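Local coordinates for MAU2 chromatid cohesion factor homolog (PDB 4XDN), which forms a complex with SCC2 that is required for the cohesin complex to associate with chromosomes, and so takes part in sister chromatid cohesion, at residues 129-132 and 133-137; 138-141 and 142-146; 158-161 and 162-165; 169-172 and 173-177; 208-212 and 213-217. All coordinates share one frame; numbering follows the deposited sequence.

Interaction 1. Residues 129-132 and 133-137; sequences IMRC and EFLLL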
# COMPACT_ATOMS: atom_id res chain seq x y z
N ILE A 129 -19.08 -9.04 -27.61
CA ILE A 129 -17.72 -9.13 -28.12
C ILE A 129 -16.75 -8.37 -27.22
O ILE A 129 -15.66 -8.84 -26.93
CB ILE A 129 -17.63 -8.59 -29.57
CG1 ILE A 129 -18.37 -9.54 -30.52
CG2 ILE A 129 -16.18 -8.44 -30.02
CD1 ILE A 129 -18.63 -8.97 -31.89
N MET A 130 -17.16 -7.18 -26.78
CA MET A 130 -16.31 -6.36 -25.94
C MET A 130 -16.10 -7.00 -24.58
O MET A 130 -15.05 -6.83 -23.96
CB MET A 130 -16.90 -4.96 -25.77
CG MET A 130 -16.97 -4.16 -27.06
SD MET A 130 -15.50 -4.34 -28.09
CE MET A 130 -14.60 -2.90 -27.63
N ARG A 131 -17.10 -7.75 -24.11
CA ARG A 131 -16.96 -8.44 -22.83
C ARG A 131 -16.01 -9.62 -22.99
O ARG A 131 -15.25 -9.93 -22.07
CB ARG A 131 -18.32 -8.91 -22.30
CG ARG A 131 -18.24 -9.41 -20.87
CD ARG A 131 -19.59 -9.47 -20.18
NE ARG A 131 -19.42 -9.49 -18.73
CZ ARG A 131 -19.02 -10.55 -18.04
NH1 ARG A 131 -18.74 -11.69 -18.67
NH2 ARG A 131 -18.88 -10.48 -16.72
N CYS A 132 -16.05 -10.27 -24.15
CA CYS A 132 -15.09 -11.32 -24.45
C CYS A 132 -13.67 -10.77 -24.37
O CYS A 132 -12.78 -11.41 -23.81
CB CYS A 132 -15.34 -11.92 -25.85
SG CYS A 132 -16.79 -12.99 -25.99
N GLU A 133 -13.47 -9.57 -24.91
CA GLU A 133 -12.15 -8.94 -24.91
C GLU A 133 -11.74 -8.54 -23.50
O GLU A 133 -10.56 -8.63 -23.14
CB GLU A 133 -12.15 -7.71 -25.82
CG GLU A 133 -12.32 -8.02 -27.31
CD GLU A 133 -11.18 -8.83 -27.89
OE1 GLU A 133 -10.06 -8.78 -27.34
OE2 GLU A 133 -11.39 -9.52 -28.91
N PHE A 134 -12.70 -8.10 -22.70
CA PHE A 134 -12.43 -7.71 -21.33
C PHE A 134 -11.99 -8.93 -20.51
O PHE A 134 -11.03 -8.86 -19.75
CB PHE A 134 -13.66 -7.06 -20.70
CG PHE A 134 -13.36 -6.28 -19.45
CD1 PHE A 134 -12.88 -4.98 -19.53
CD2 PHE A 134 -13.56 -6.85 -18.20
CE1 PHE A 134 -12.60 -4.26 -18.38
CE2 PHE A 134 -13.28 -6.13 -17.05
CZ PHE A 134 -12.80 -4.84 -17.14
N LEU A 135 -12.69 -10.04 -20.68
CA LEU A 135 -12.31 -11.27 -20.02
C LEU A 135 -10.93 -11.73 -20.48
O LEU A 135 -10.11 -12.17 -19.68
CB LEU A 135 -13.34 -12.37 -20.28
CG LEU A 135 -14.72 -12.17 -19.65
CD1 LEU A 135 -15.70 -13.22 -20.15
CD2 LEU A 135 -14.62 -12.20 -18.14
N LEU A 136 -10.67 -11.61 -21.78
CA LEU A 136 -9.42 -12.08 -22.37
C LEU A 136 -8.22 -11.21 -21.99
O LEU A 136 -7.11 -11.72 -21.82
CB LEU A 136 -9.56 -12.12 -23.90
CG LEU A 136 -9.48 -13.44 -24.67
CD1 LEU A 136 -10.12 -14.61 -23.93
CD2 LEU A 136 -10.16 -13.27 -26.02
N LEU A 137 -8.45 -9.91 -21.86
CA LEU A 137 -7.35 -8.96 -21.72
C LEU A 137 -7.21 -8.41 -20.29
O LEU A 137 -6.14 -7.94 -19.92
CB LEU A 137 -7.56 -7.80 -22.70
CG LEU A 137 -7.63 -8.19 -24.18
CD1 LEU A 137 -8.02 -7.00 -25.02
CD2 LEU A 137 -6.30 -8.77 -24.66
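Backbone bonds come first: R131 O takes the N-H of L135 at 2.9 Å, nearly straight at 167°, and C132 O takes that of L136, also at 2.9 Å. One step earlier, I129 O and M130 O receive the N-H groups of E133 and F134, so four i to i+4 bonds in a row carry helix 126-144 through this stretch. It is a buried turn of an all-helical array, widening to a pi-type turn at 135-137 and packed against helices 102-119, 147-165 and 170-189.

The side-chain contact is between R131 and L135, a methyl against a guanidinium nitrogen. The leucine stands over the carbonyl it is bonded to, its CG 3.3 Å from R131 O, while its CD1 comes within 3.7 Å of R131 NH1. R131 is extended with CG anti to the backbone N (chi1 -170°), which sends the guanidinium outward, beside L135.

The charged ends find their partners on other helices and on the second protein. E133 forms a salt bridge with K113; its CG lies 3.5 Å from I129 O, and the chain bends beyond it. R131 makes a cation-pi contact with F89, and its NE hydrogen-bonds to the backbone of the chain of another protein.

Within the stretch, then, side chains meet through carbon against carbonyl or guanidinium; charge is answered from outside, and the buried R131 ties this helix to the partner protein.

Interaction 2. Residues 138-141 and 142-146; sequences HDLP and LMRDS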
# COMPACT_ATOMS: atom_id res chain seq x y z
N HIS A 138 -8.28 -8.48 -19.51
CA HIS A 138 -8.27 -7.93 -18.15
C HIS A 138 -8.44 -9.01 -17.08
O HIS A 138 -7.55 -9.22 -16.26
CB HIS A 138 -9.37 -6.87 -18.00
CG HIS A 138 -9.48 -6.30 -16.62
ND1 HIS A 138 -10.33 -6.83 -15.66
CD2 HIS A 138 -8.86 -5.25 -16.03
CE1 HIS A 138 -10.22 -6.13 -14.55
NE2 HIS A 138 -9.33 -5.16 -14.75
N ASP A 139 -9.58 -9.69 -17.09
CA ASP A 139 -9.90 -10.63 -16.01
C ASP A 139 -8.95 -11.83 -15.98
O ASP A 139 -8.39 -12.15 -14.94
CB ASP A 139 -11.34 -11.13 -16.13
CG ASP A 139 -12.35 -10.11 -15.65
OD1 ASP A 139 -12.11 -8.90 -15.83
OD2 ASP A 139 -13.39 -10.53 -15.09
N LEU A 140 -8.76 -12.49 -17.12
CA LEU A 140 -7.97 -13.71 -17.15
C LEU A 140 -6.49 -13.46 -16.84
O LEU A 140 -5.90 -14.18 -16.02
CB LEU A 140 -8.11 -14.41 -18.51
CG LEU A 140 -9.23 -15.45 -18.58
CD1 LEU A 140 -9.53 -15.85 -20.02
CD2 LEU A 140 -8.88 -16.68 -17.75
N PRO A 141 -5.87 -12.45 -17.48
CA PRO A 141 -4.47 -12.15 -17.16
C PRO A 141 -4.25 -11.78 -15.69
O PRO A 141 -3.24 -12.19 -15.11
CB PRO A 141 -4.15 -10.97 -18.08
CG PRO A 141 -5.07 -11.13 -19.22
CD PRO A 141 -6.35 -11.66 -18.63
N LEU A 142 -5.16 -11.01 -15.10
CA LEU A 142 -5.02 -10.58 -13.71
C LEU A 142 -5.10 -11.76 -12.75
O LEU A 142 -4.34 -11.83 -11.78
CB LEU A 142 -6.09 -9.55 -13.36
CG LEU A 142 -5.85 -8.12 -13.87
CD1 LEU A 142 -7.06 -7.25 -13.60
CD2 LEU A 142 -4.60 -7.51 -13.25
N MET A 143 -6.02 -12.69 -13.01
CA MET A 143 -6.16 -13.88 -12.18
C MET A 143 -4.96 -14.81 -12.36
O MET A 143 -4.46 -15.38 -11.40
CB MET A 143 -7.45 -14.62 -12.50
CG MET A 143 -8.67 -14.18 -11.70
SD MET A 143 -8.49 -14.24 -9.90
CE MET A 143 -7.51 -15.72 -9.70
N ARG A 144 -4.52 -14.95 -13.61
CA ARG A 144 -3.31 -15.70 -13.91
C ARG A 144 -2.13 -15.16 -13.11
O ARG A 144 -1.39 -15.91 -12.48
CB ARG A 144 -2.98 -15.64 -15.41
CG ARG A 144 -3.78 -16.58 -16.29
CD ARG A 144 -3.34 -16.43 -17.74
NE ARG A 144 -3.46 -17.68 -18.49
CZ ARG A 144 -4.43 -17.96 -19.37
NH1 ARG A 144 -5.40 -17.08 -19.62
NH2 ARG A 144 -4.43 -19.12 -20.00
N ASP A 145 -1.98 -13.84 -13.16
CA ASP A 145 -0.86 -13.15 -12.52
C ASP A 145 0.47 -13.73 -13.00
O ASP A 145 1.37 -14.00 -12.20
CB ASP A 145 -0.97 -13.25 -11.00
CG ASP A 145 -0.21 -12.15 -10.29
OD1 ASP A 145 -0.17 -11.01 -10.81
OD2 ASP A 145 0.34 -12.42 -9.20
N SER A 146 0.58 -13.90 -14.31
CA SER A 146 1.78 -14.44 -14.95
C SER A 146 2.39 -13.41 -15.89
O SER A 146 1.69 -12.82 -16.71
CB SER A 146 1.44 -15.73 -15.71
OG SER A 146 2.54 -16.16 -16.50
O HOH W 1 -1.15 -12.97 -16.37
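The last turns of helix 126-144 and its C-terminal exit are made here, with L142 making a CH-pi contact to H138, one turn back. L142 CD1 sits over one face of the imidazole, 3.5 Å from the ring centroid of H138 and displaced toward the NE2 side of the rim. Two things put it there: with CG anti to the backbone N (chi1 177°), the H138 ring stands out beside the path of L142, and L142 leans over the H138 carbonyl, its CG 3.1 Å from H138 O. A hydrogen bond from H138 ND1 to D139 OD1 helps set the ring's rotation; at 2.7 Å it is almost straight (172°) and in the ring plane, reaching the anti side of the carboxylate. With a methyl on one face, a carboxylate at ND1 and the ring of F134 stacked on it as well, the imidazole probably has little freedom to turn.

Further on, R144 N bonds to L140 O at 2.9 Å, and the R144 guanidinium turns its edge to L140, NH1 lying 4.0 Å from L140 CB. P141 has no N-H to give, and the helix kinks there. Its carbonyl does double work, accepting D145 N at 2.8 Å and a water that passes the link on to S146 N. D145 leaves the helix with positive phi, and S146 takes the N-cap position of helix 147-165.

Around this end, R144 forms salt bridges with D103 and E106 of helix 102-119, P141 and L142 lie against Y150 of helix 147-165, and H138 packs on V182 of helix 170-189.

Interaction 3. Residues 158-161 and 162-165; sequences NELV and QYMV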
# COMPACT_ATOMS: atom_id res chain seq x y z
N ASN A 158 -3.09 -3.41 -26.85
CA ASN A 158 -2.68 -2.25 -27.63
C ASN A 158 -3.14 -2.37 -29.08
O ASN A 158 -3.53 -1.39 -29.70
CB ASN A 158 -1.16 -2.07 -27.58
CG ASN A 158 -0.66 -1.64 -26.21
OD1 ASN A 158 -1.40 -1.02 -25.44
ND2 ASN A 158 0.59 -1.95 -25.91
N GLU A 159 -3.09 -3.59 -29.61
CA GLU A 159 -3.56 -3.86 -30.97
C GLU A 159 -5.04 -3.55 -31.08
O GLU A 159 -5.50 -2.97 -32.06
CB GLU A 159 -3.28 -5.31 -31.35
CG GLU A 159 -3.62 -5.65 -32.79
CD GLU A 159 -3.54 -7.14 -33.08
OE1 GLU A 159 -2.92 -7.87 -32.27
OE2 GLU A 159 -4.11 -7.58 -34.10
N LEU A 160 -5.79 -3.95 -30.06
CA LEU A 160 -7.24 -3.74 -30.02
C LEU A 160 -7.58 -2.25 -29.98
O LEU A 160 -8.45 -1.79 -30.72
CB LEU A 160 -7.84 -4.46 -28.82
CG LEU A 160 -9.37 -4.47 -28.72
CD1 LEU A 160 -9.98 -5.35 -29.80
CD2 LEU A 160 -9.82 -4.91 -27.33
N VAL A 161 -6.88 -1.51 -29.12
CA VAL A 161 -7.11 -0.08 -28.97
C VAL A 161 -6.82 0.66 -30.27
O VAL A 161 -7.59 1.53 -30.69
CB VAL A 161 -6.23 0.52 -27.83
CG1 VAL A 161 -6.27 2.05 -27.85
CG2 VAL A 161 -6.69 -0.01 -26.48
N GLN A 162 -5.70 0.32 -30.90
CA GLN A 162 -5.30 0.93 -32.16
C GLN A 162 -6.39 0.75 -33.22
O GLN A 162 -6.67 1.66 -34.00
CB GLN A 162 -3.99 0.32 -32.66
CG GLN A 162 -3.56 0.75 -34.06
CD GLN A 162 -3.19 2.22 -34.13
OE1 GLN A 162 -4.05 3.09 -34.26
NE2 GLN A 162 -1.89 2.50 -34.05
N TYR A 163 -7.00 -0.42 -33.23
CA TYR A 163 -8.02 -0.74 -34.22
C TYR A 163 -9.30 0.05 -33.95
O TYR A 163 -9.97 0.50 -34.88
CB TYR A 163 -8.30 -2.25 -34.24
CG TYR A 163 -9.76 -2.64 -34.30
CD1 TYR A 163 -10.48 -2.50 -35.48
CD2 TYR A 163 -10.40 -3.16 -33.19
CE1 TYR A 163 -11.82 -2.86 -35.54
CE2 TYR A 163 -11.73 -3.52 -33.24
CZ TYR A 163 -12.44 -3.37 -34.42
OH TYR A 163 -13.76 -3.74 -34.47
N MET A 164 -9.63 0.23 -32.68
CA MET A 164 -10.90 0.84 -32.30
C MET A 164 -10.90 2.36 -32.40
O MET A 164 -11.92 2.96 -32.74
CB MET A 164 -11.28 0.42 -30.89
CG MET A 164 -11.60 -1.05 -30.78
SD MET A 164 -11.64 -1.65 -29.10
CE MET A 164 -12.79 -0.50 -28.38
N VAL A 165 -9.77 2.99 -32.10
CA VAL A 165 -9.68 4.45 -32.22
C VAL A 165 -9.87 4.88 -33.67
O VAL A 165 -10.22 6.03 -33.93
CB VAL A 165 -8.34 5.00 -31.68
CG1 VAL A 165 -8.23 4.77 -30.18
CG2 VAL A 165 -7.16 4.38 -32.42
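This is the C-terminal part of helix 147-165, where L160 meets M164 one turn on. The sulfur does the touching: M164 SD lies 3.6 Å from L160 CG and about as far from L160 O, so the thioether rests on both the branch point and the carbonyl of the leucine. M164 CG is closer still to that oxygen, at 3.2 Å, because it stands anti to its own carbonyl carbon (chi1 -67°) and runs back along the helix. L160 bends the other way, with CG anti to the backbone N, which brings its branch forward to the sulfur at a slant.

On another side of L160 stands Y163. Its ring brings CD2 to 3.4 Å from L160 O and 4.1 Å from L160 CD1. V161 and V165 repeat the one-turn spacing, CG1 to CG1 at 4.1 Å.

In the backbone, V165 N makes a good bond to V161 O at 3.0 Å, nearly in line with the carbonyl. M164 N, bonded to L160 O, also has a weak second bond to V161 O, and Y163 N likewise adds a weak one to L160 O, so L160 O and V161 O each take an i+4 bond and a weak i+3 bond.

L160 packs on F179 of helix 170-189 and on E133 and L137 of helix 126-144, while M164 touches W175 and M130. A two-faced helix of this kind, apolar strip inward and polar residues such as N158, E159 and Q162 outward, is consistent with the TPR-like helical array expected of the SCC4/MAU2 family.

Interaction 4. Residues 169-172 and 173-177; sequences DELY and QNWAS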
# COMPACT_ATOMS: atom_id res chain seq x y z
N ASP A 169 -17.02 5.94 -34.60
CA ASP A 169 -18.24 5.75 -33.82
C ASP A 169 -17.99 5.93 -32.33
O ASP A 169 -17.02 5.42 -31.77
CB ASP A 169 -18.83 4.36 -34.08
CG ASP A 169 -20.21 4.20 -33.49
OD1 ASP A 169 -21.19 4.56 -34.17
OD2 ASP A 169 -20.31 3.73 -32.34
N GLU A 170 -18.90 6.67 -31.69
CA GLU A 170 -18.75 7.05 -30.29
C GLU A 170 -18.69 5.84 -29.36
O GLU A 170 -18.01 5.88 -28.33
CB GLU A 170 -19.91 7.96 -29.89
CG GLU A 170 -19.74 8.64 -28.55
CD GLU A 170 -20.71 9.79 -28.37
OE1 GLU A 170 -21.85 9.68 -28.86
OE2 GLU A 170 -20.33 10.81 -27.75
N LEU A 171 -19.40 4.78 -29.72
CA LEU A 171 -19.40 3.57 -28.91
C LEU A 171 -18.01 2.96 -28.85
O LEU A 171 -17.50 2.64 -27.77
CB LEU A 171 -20.40 2.55 -29.48
CG LEU A 171 -20.67 1.31 -28.61
CD1 LEU A 171 -21.38 1.69 -27.32
CD2 LEU A 171 -21.48 0.29 -29.39
N TYR A 172 -17.38 2.80 -30.02
CA TYR A 172 -16.06 2.20 -30.11
C TYR A 172 -14.98 3.11 -29.53
O TYR A 172 -13.95 2.64 -29.05
CB TYR A 172 -15.73 1.87 -31.57
CG TYR A 172 -16.37 0.59 -32.04
CD1 TYR A 172 -15.79 -0.64 -31.76
CD2 TYR A 172 -17.55 0.60 -32.77
CE1 TYR A 172 -16.37 -1.82 -32.19
CE2 TYR A 172 -18.14 -0.58 -33.20
CZ TYR A 172 -17.54 -1.78 -32.91
OH TYR A 172 -18.11 -2.96 -33.33
N GLN A 173 -15.22 4.42 -29.58
CA GLN A 173 -14.31 5.40 -29.00
C GLN A 173 -14.27 5.26 -27.48
O GLN A 173 -13.20 5.29 -26.87
CB GLN A 173 -14.71 6.82 -29.39
CG GLN A 173 -14.42 7.17 -30.84
CD GLN A 173 -12.93 7.24 -31.13
OE1 GLN A 173 -12.13 7.62 -30.27
NE2 GLN A 173 -12.55 6.87 -32.35
N ASN A 174 -15.45 5.10 -26.88
CA ASN A 174 -15.54 4.90 -25.44
C ASN A 174 -14.99 3.55 -25.02
O ASN A 174 -14.28 3.44 -24.03
CB ASN A 174 -16.99 5.04 -24.97
CG ASN A 174 -17.44 6.48 -24.87
OD1 ASN A 174 -17.37 7.09 -23.80
ND2 ASN A 174 -17.89 7.04 -25.98
N TRP A 175 -15.32 2.51 -25.78
CA TRP A 175 -14.78 1.19 -25.51
C TRP A 175 -13.26 1.20 -25.61
O TRP A 175 -12.57 0.52 -24.85
CB TRP A 175 -15.35 0.16 -26.48
CG TRP A 175 -16.65 -0.46 -26.06
CD1 TRP A 175 -17.83 -0.44 -26.75
CD2 TRP A 175 -16.89 -1.20 -24.87
NE1 TRP A 175 -18.79 -1.12 -26.05
CE2 TRP A 175 -18.25 -1.60 -24.89
CE3 TRP A 175 -16.10 -1.57 -23.77
CZ2 TRP A 175 -18.83 -2.35 -23.86
CZ3 TRP A 175 -16.68 -2.31 -22.75
CH2 TRP A 175 -18.03 -2.69 -22.81
N ALA A 176 -12.73 1.97 -26.56
CA ALA A 176 -11.28 2.08 -26.73
C ALA A 176 -10.65 2.68 -25.48
O ALA A 176 -9.53 2.33 -25.12
CB ALA A 176 -10.95 2.93 -27.95
N SER A 177 -11.38 3.57 -24.83
CA SER A 177 -10.92 4.19 -23.59
C SER A 177 -10.86 3.17 -22.46
O SER A 177 -9.92 3.18 -21.66
CB SER A 177 -11.85 5.35 -23.22
OG SER A 177 -11.41 6.02 -22.05
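E170 and N174 lie side by side and point the same way, yet it is the backbone of E170 that the asparagine uses. N174 ND2 turns back to E170 O at 2.6 Å, a short and nearly straight bond (170°) with the oxygen in the plane of the amide. The ordinary helical bond from N174 N ends on the same oxygen at 3.0 Å, and the two donors reach it from opposite faces of the carbonyl plane. The carboxylate of E170 is not involved; its plane stands 52° from that of the amide, and the methylene CG passes 3.5 Å from ND2.

L171 and W175 also run alongside each other. The indole brings its pyrrole end to the leucine, CD1 of W175 being 3.8 Å from L171 CG, and the same CD1 lies 3.3 Å from L171 O. W175 gets there with CG anti to its carbonyl carbon (chi1 -87°), and packs on M130 of helix 126-144 and M164 of helix 147-165.

D169 caps the helix start, its OD2 accepting L171 N at 3.0 Å from above the carboxylate plane. Capping thus meets one early N-H of helix 170-189, and the ND2 bond probably restrains the N174 amide, while E170 O accepts two hydrogen bonds.

Interaction 5. Residues 208-212 and 213-217; sequences REKSQ and WKWFL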
# COMPACT_ATOMS: atom_id res chain seq x y z
N ARG A 208 -13.33 12.98 -21.42
CA ARG A 208 -14.14 14.18 -21.21
C ARG A 208 -13.83 14.77 -19.84
O ARG A 208 -13.82 14.07 -18.84
CB ARG A 208 -15.63 13.85 -21.33
CG ARG A 208 -16.57 15.02 -21.08
CD ARG A 208 -18.01 14.65 -21.43
NE ARG A 208 -18.46 13.44 -20.73
CZ ARG A 208 -19.07 13.43 -19.54
NH1 ARG A 208 -19.32 14.56 -18.90
NH2 ARG A 208 -19.43 12.27 -19.00
N GLU A 209 -13.56 16.07 -19.82
CA GLU A 209 -13.19 16.74 -18.58
C GLU A 209 -14.38 16.82 -17.62
O GLU A 209 -15.52 16.95 -18.05
CB GLU A 209 -12.64 18.14 -18.87
CG GLU A 209 -12.27 18.94 -17.64
CD GLU A 209 -11.32 18.21 -16.71
OE1 GLU A 209 -11.40 18.41 -15.48
OE2 GLU A 209 -10.48 17.42 -17.21
N LYS A 210 -14.08 16.73 -16.32
CA LYS A 210 -15.09 16.78 -15.27
C LYS A 210 -16.15 15.68 -15.43
O LYS A 210 -17.32 15.88 -15.11
CB LYS A 210 -15.75 18.16 -15.23
CG LYS A 210 -14.82 19.24 -14.72
CD LYS A 210 -15.41 20.63 -14.85
CE LYS A 210 -14.35 21.69 -14.61
NZ LYS A 210 -13.51 21.40 -13.41
N SER A 211 -15.71 14.52 -15.91
CA SER A 211 -16.56 13.34 -16.01
C SER A 211 -16.19 12.35 -14.92
O SER A 211 -15.05 12.33 -14.45
CB SER A 211 -16.43 12.69 -17.39
OG SER A 211 -15.15 12.11 -17.56
N GLN A 212 -17.16 11.53 -14.52
CA GLN A 212 -16.93 10.49 -13.51
C GLN A 212 -15.82 9.55 -13.96
O GLN A 212 -15.00 9.10 -13.16
CB GLN A 212 -18.22 9.71 -13.26
CG GLN A 212 -18.07 8.55 -12.29
CD GLN A 212 -19.38 7.85 -12.03
OE1 GLN A 212 -20.14 7.57 -12.96
NE2 GLN A 212 -19.66 7.56 -10.77
N TRP A 213 -15.80 9.26 -15.26
CA TRP A 213 -14.84 8.35 -15.84
C TRP A 213 -13.41 8.88 -15.71
O TRP A 213 -12.51 8.16 -15.28
CB TRP A 213 -15.19 8.09 -17.31
CG TRP A 213 -14.22 7.22 -18.04
CD1 TRP A 213 -13.59 7.51 -19.22
CD2 TRP A 213 -13.78 5.91 -17.67
NE1 TRP A 213 -12.79 6.47 -19.60
CE2 TRP A 213 -12.88 5.47 -18.66
CE3 TRP A 213 -14.05 5.06 -16.59
CZ2 TRP A 213 -12.26 4.23 -18.61
CZ3 TRP A 213 -13.43 3.83 -16.54
CH2 TRP A 213 -12.54 3.42 -17.54
N LYS A 214 -13.20 10.15 -16.07
CA LYS A 214 -11.86 10.73 -16.00
C LYS A 214 -11.37 10.81 -14.56
O LYS A 214 -10.24 10.46 -14.26
CB LYS A 214 -11.83 12.12 -16.63
CG LYS A 214 -10.48 12.81 -16.47
CD LYS A 214 -10.32 14.03 -17.36
CE LYS A 214 -8.91 14.59 -17.24
NZ LYS A 214 -8.69 15.79 -18.08
N TRP A 215 -12.24 11.29 -13.67
CA TRP A 215 -11.89 11.42 -12.26
C TRP A 215 -11.61 10.06 -11.63
O TRP A 215 -10.77 9.95 -10.74
CB TRP A 215 -13.01 12.14 -11.50
CG TRP A 215 -12.89 13.64 -11.52
CD1 TRP A 215 -11.73 14.37 -11.47
CD2 TRP A 215 -13.96 14.59 -11.62
NE1 TRP A 215 -12.02 15.71 -11.51
CE2 TRP A 215 -13.38 15.87 -11.61
CE3 TRP A 215 -15.35 14.48 -11.71
CZ2 TRP A 215 -14.14 17.04 -11.68
CZ3 TRP A 215 -16.10 15.63 -11.78
CH2 TRP A 215 -15.50 16.90 -11.77
N PHE A 216 -12.30 9.03 -12.10
CA PHE A 216 -12.02 7.68 -11.65
C PHE A 216 -10.62 7.25 -12.06
O PHE A 216 -9.85 6.74 -11.25
CB PHE A 216 -13.04 6.69 -12.20
CG PHE A 216 -12.59 5.26 -12.14
CD1 PHE A 216 -12.51 4.60 -10.92
CD2 PHE A 216 -12.22 4.58 -13.29
CE1 PHE A 216 -12.08 3.28 -10.86
CE2 PHE A 216 -11.79 3.27 -13.23
CZ PHE A 216 -11.72 2.62 -12.01
N LEU A 217 -10.29 7.46 -13.33
CA LEU A 217 -8.98 7.09 -13.86
C LEU A 217 -7.87 7.86 -13.16
O LEU A 217 -6.78 7.33 -12.94
CB LEU A 217 -8.92 7.34 -15.36
CG LEU A 217 -9.83 6.46 -16.22
CD1 LEU A 217 -9.89 7.02 -17.63
CD2 LEU A 217 -9.35 5.02 -16.22
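W215 lays one face of its indole on the turn before the helix. K210 CA sits over the six-membered ring, 3.7 Å from its centroid and 20° off the normal, a CH-pi contact; S211 N lies over the same face, farther up. The aliphatic start of the K210 side chain follows, CB being 3.7 Å from W215 CH2. At the other end of the turn, the guanidinium of R208 has S211 CB over the centre of one face, 3.4 Å above its plane. L217 CD1 lies over one face of the W213 ring, also 3.4 Å above the plane.

S211 is the N-cap. Its OG stands between the backbone N and the carbonyl carbon (chi1 68°), where it accepts K214 N at 3.1 Å and donates to R208 O at 2.7 Å, tying the type II beta turn 208-211 to the first turn of helix 212-228. S211 O then takes W215 N almost in line with the carbonyl.

K214 stretches out fully and ends on E209, NZ to OE2 at 2.6 Å, a salt bridge from the helix back to the turn. Beyond the stretch, W215 NE1 bonds to S242 and Q212 NE2 to the carbonyl of V248. The whole is a serine-capped helix start, led in by a beta turn and backed by a tryptophan.

How the interactions relate
Interactions 1 and 2 follow each other on helix 126-144, but interaction 1 is buried, with carbon packed on carbonyls and a guanidinium, whereas interaction 2 emerges partly toward the surface, gains a water and leads into the N-cap of the next helix. Interaction 3, on helix 147-165, is a surface contact that turns only M164 fully inward; M164 packs against M130 of interaction 1 and W175 of interaction 4. V165 O and Q173 NE2 join interactions 3 and 4. Helix starts bring in side-chain capping, by aspartate in interaction 4 and by serine in interaction 5; only interaction 5 has a salt bridge across its segments. S177 OG and W213 NE1 connect these two.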